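Local coordinates for Glyco_hydro_cc domain-containing protein (Cryptococcus neoformans, PDB 6UBC) that probably binds beta-1,3-glucan oligosaccharides, as a probably secreted member of subgroup VII of glycoside hydrolase family GH128, at residues 293-298 with 331-336. Residues are numbered along the deposited sequence; the frame is centred on the assembly and turned at random.
Sequences LWDSTI and QISTSW
D295 and I332 bring the two backbones within 6.3 Å, CA to CA, where the last turns of helix 287-298 meet the loop that leads from helix 324-331 to strand 339-345. Here a helix on the outside of the (beta/alpha)8 barrel, the fold of GH128, packs against a loop. The helix widens into a pi-type turn at 294-298, and I332 is the first residue of the loop to abandon helical angles. The carboxylate of D295 grips two successive amides: S333 N donates to D295 OD2 at 2.9 Å and weakly to D295 OD1, which also takes T334 N at 3.1 Å. D295 CG stands anti to the carbonyl carbon (chi1 -83°), carrying the carboxylate toward the loop, and chi2 (-31°) turns OD1 to T334 N and OD2 to S333 N. One water joins D295 OD2 to Q331 O and S333 OG. Deeper in, the W294 side chain crosses that of I332 obliquely, its CD1 3.7 Å from I332 CG2, while its six-membered ring meets W336 CB, with CZ2 3.9 Å away. F328 adds an edge-to-face ring contact to W294. The indole N-H of the buried W294 is used on the loop backbone: NE1 donates to T334 O over 2.8 Å, at an N-H...O angle of 151°.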
ATOM      1  N   LEU A 293     -12.724 -10.230 -10.959  1.00 24.58           N
ATOM      2  CA  LEU A 293     -11.359 -10.784 -10.736  1.00 24.84           C
ATOM      3  C   LEU A 293     -11.099 -10.938  -9.231  1.00 24.06           C
ATOM      4  O   LEU A 293     -10.547 -11.946  -8.818  1.00 25.46           O
ATOM      5  CB  LEU A 293     -10.334  -9.871 -11.403  1.00 26.72           C
ATOM      6  CG  LEU A 293      -8.890 -10.339 -11.298  1.00 27.51           C
ATOM      7  CD1 LEU A 293      -8.749 -11.717 -11.899  1.00 29.76           C
ATOM      8  CD2 LEU A 293      -7.969  -9.343 -12.040  1.00 31.20           C
ATOM      9  N   TRP A 294     -11.470  -9.911  -8.457  1.00 23.29           N
ATOM     10  CA  TRP A 294     -11.375  -9.927  -6.993  1.00 23.69           C
ATOM     11  C   TRP A 294     -12.079 -11.190  -6.469  1.00 23.51           C
ATOM     12  O   TRP A 294     -11.454 -11.994  -5.763  1.00 22.50           O
ATOM     13  CB  TRP A 294     -12.002  -8.638  -6.455  1.00 23.18           C
ATOM     14  CG  TRP A 294     -12.072  -8.667  -4.961  1.00 23.14           C
ATOM     15  CD1 TRP A 294     -13.094  -9.193  -4.247  1.00 24.25           C
ATOM     16  CD2 TRP A 294     -11.128  -8.140  -4.003  1.00 22.70           C
ATOM     17  NE1 TRP A 294     -12.842  -9.045  -2.914  1.00 23.11           N
ATOM     18  CE2 TRP A 294     -11.646  -8.415  -2.729  1.00 22.30           C
ATOM     19  CE3 TRP A 294      -9.907  -7.439  -4.088  1.00 25.21           C
ATOM     20  CZ2 TRP A 294     -10.992  -8.051  -1.558  1.00 23.09           C
ATOM     21  CZ3 TRP A 294      -9.242  -7.084  -2.936  1.00 24.65           C
ATOM     22  CH2 TRP A 294      -9.791  -7.377  -1.678  1.00 24.11           C
ATOM     23  N   ASP A 295     -13.309 -11.398  -6.889  1.00 23.93           N
ATOM     24  CA  ASP A 295     -14.149 -12.487  -6.375  1.00 25.09           C
ATOM     25  C   ASP A 295     -13.584 -13.843  -6.810  1.00 26.97           C
ATOM     26  O   ASP A 295     -13.503 -14.725  -5.950  1.00 26.12           O
ATOM     27  CB  ASP A 295     -15.616 -12.348  -6.768  1.00 25.40           C
ATOM     28  CG  ASP A 295     -16.345 -11.402  -5.817  1.00 25.84           C
ATOM     29  OD1 ASP A 295     -15.953 -11.359  -4.620  1.00 28.86           O
ATOM     30  OD2 ASP A 295     -17.236 -10.715  -6.290  1.00 27.53           O
ATOM     31  N   SER A 296     -13.086 -13.960  -8.032  1.00 26.38           N
ATOM     32  CA  SER A 296     -12.664 -15.266  -8.577  1.00 26.60           C
ATOM     33  C   SER A 296     -11.269 -15.640  -8.138  1.00 27.55           C
ATOM     34  O   SER A 296     -11.005 -16.831  -8.045  1.00 27.42           O
ATOM     35  CB  SER A 296     -12.743 -15.265 -10.064  1.00 28.36           C
ATOM     36  OG  SER A 296     -11.715 -14.471 -10.628  1.00 29.51           O
ATOM     37  N   THR A 297     -10.374 -14.689  -7.923  1.00 27.65           N
ATOM     38  CA  THR A 297      -8.904 -14.914  -7.866  1.00 27.72           C
ATOM     39  C   THR A 297      -8.283 -14.507  -6.527  1.00 24.92           C
ATOM     40  O   THR A 297      -7.426 -15.218  -6.064  1.00 24.60           O
ATOM     41  CB  THR A 297      -8.264 -14.215  -9.069  1.00 30.69           C
ATOM     42  OG1 THR A 297      -8.890 -14.725 -10.238  1.00 31.96           O
ATOM     43  CG2 THR A 297      -6.780 -14.436  -9.219  1.00 31.33           C
ATOM     44  N   ILE A 298      -8.764 -13.415  -5.892  1.00 25.44           N
ATOM     45  CA  ILE A 298      -8.287 -12.949  -4.570  1.00 24.48           C
ATOM     46  C   ILE A 298      -9.140 -13.570  -3.450  1.00 25.27           C
ATOM     47  O   ILE A 298      -8.555 -14.248  -2.541  1.00 26.74           O
ATOM     48  CB  ILE A 298      -8.300 -11.408  -4.533  1.00 25.10           C
ATOM     49  CG1 ILE A 298      -7.194 -10.824  -5.425  1.00 24.56           C
ATOM     50  CG2 ILE A 298      -8.123 -10.950  -3.097  1.00 23.31           C
ATOM     51  CD1 ILE A 298      -7.306  -9.304  -5.631  1.00 24.32           C
ATOM     52  N   GLN A 331     -20.461  -4.281  -5.900  1.00 27.62           N
ATOM     53  CA  GLN A 331     -20.448  -5.419  -6.873  1.00 27.85           C
ATOM     54  C   GLN A 331     -19.735  -6.677  -6.367  1.00 26.76           C
ATOM     55  O   GLN A 331     -20.133  -7.736  -6.772  1.00 30.27           O
ATOM     56  CB  GLN A 331     -19.838  -4.947  -8.176  1.00 30.37           C
ATOM     57  CG  GLN A 331     -20.735  -3.850  -8.780  1.00 34.31           C
ATOM     58  CD  GLN A 331     -20.249  -3.350 -10.127  1.00 37.63           C
ATOM     59  OE1 GLN A 331     -19.724  -4.119 -10.934  1.00 37.75           O
ATOM     60  NE2 GLN A 331     -20.469  -2.061 -10.379  1.00 34.05           N
ATOM     61  N   ILE A 332     -18.773  -6.593  -5.474  1.00 26.08           N
ATOM     62  CA  ILE A 332     -18.042  -7.787  -4.961  1.00 25.81           C
ATOM     63  C   ILE A 332     -18.932  -8.576  -4.011  1.00 27.66           C
ATOM     64  O   ILE A 332     -19.747  -8.003  -3.307  1.00 26.77           O
ATOM     65  CB  ILE A 332     -16.686  -7.468  -4.307  1.00 26.39           C
ATOM     66  CG1 ILE A 332     -16.815  -6.486  -3.126  1.00 26.94           C
ATOM     67  CG2 ILE A 332     -15.775  -6.918  -5.360  1.00 26.31           C
ATOM     68  CD1 ILE A 332     -15.501  -6.018  -2.608  1.00 27.40           C
ATOM     69  N   SER A 333     -18.716  -9.901  -3.990  1.00 26.55           N
ATOM     70  CA  SER A 333     -19.467 -10.813  -3.099  1.00 26.90           C
ATOM     71  C   SER A 333     -18.701 -11.020  -1.811  1.00 26.45           C
ATOM     72  O   SER A 333     -19.335 -11.339  -0.791  1.00 26.71           O
ATOM     73  CB  SER A 333     -19.844 -12.090  -3.824  1.00 25.75           C
ATOM     74  OG  SER A 333     -20.921 -11.784  -4.738  1.00 24.80           O
ATOM     75  N   THR A 334     -17.384 -10.994  -1.851  1.00 26.71           N
ATOM     76  CA  THR A 334     -16.523 -11.150  -0.637  1.00 27.39           C
ATOM     77  C   THR A 334     -15.840  -9.820  -0.370  1.00 27.02           C
ATOM     78  O   THR A 334     -15.109  -9.350  -1.291  1.00 24.53           O
ATOM     79  CB  THR A 334     -15.476 -12.250  -0.815  1.00 31.35           C
ATOM     80  OG1 THR A 334     -16.227 -13.459  -0.955  1.00 30.50           O
ATOM     81  CG2 THR A 334     -14.480 -12.316   0.325  1.00 31.26           C
ATOM     82  N   SER A 335     -16.099  -9.182   0.768  1.00 26.93           N
ATOM     83  CA  SER A 335     -15.557  -7.816   1.002  1.00 27.91           C
ATOM     84  C   SER A 335     -14.088  -7.939   1.423  1.00 26.35           C
ATOM     85  O   SER A 335     -13.578  -9.063   1.687  1.00 26.11           O
ATOM     86  CB  SER A 335     -16.363  -6.922   1.940  1.00 30.71           C
ATOM     87  OG  SER A 335     -15.935  -5.512   1.775  1.00 30.27           O
ATOM     88  N   TRP A 336     -13.432  -6.804   1.526  1.00 24.80           N
ATOM     89  CA  TRP A 336     -12.058  -6.772   2.036  1.00 23.79           C
ATOM     90  C   TRP A 336     -12.080  -6.695   3.567  1.00 24.76           C
ATOM     91  O   TRP A 336     -13.137  -6.279   4.146  1.00 25.04           O
ATOM     92  CB  TRP A 336     -11.288  -5.624   1.421  1.00 23.59           C
ATOM     93  CG  TRP A 336     -11.863  -4.259   1.673  1.00 22.95           C
ATOM     94  CD1 TRP A 336     -11.566  -3.457   2.731  1.00 24.13           C
ATOM     95  CD2 TRP A 336     -12.675  -3.488   0.791  1.00 22.91           C
ATOM     96  NE1 TRP A 336     -12.169  -2.259   2.583  1.00 22.78           N
ATOM     97  CE2 TRP A 336     -12.834  -2.231   1.381  1.00 23.43           C
ATOM     98  CE3 TRP A 336     -13.254  -3.716  -0.448  1.00 22.57           C
ATOM     99  CZ2 TRP A 336     -13.602  -1.243   0.796  1.00 23.18           C
ATOM    100  CZ3 TRP A 336     -14.025  -2.728  -1.022  1.00 23.02           C
ATOM    101  CH2 TRP A 336     -14.213  -1.515  -0.388  1.00 22.95           C
TER
HETATM  102  O   HOH W   1     -20.436 -10.457  -6.952  1.00 29.58           O
HETATM  103  O   HOH W   2     -16.645 -13.905  -3.664  1.00 31.82           O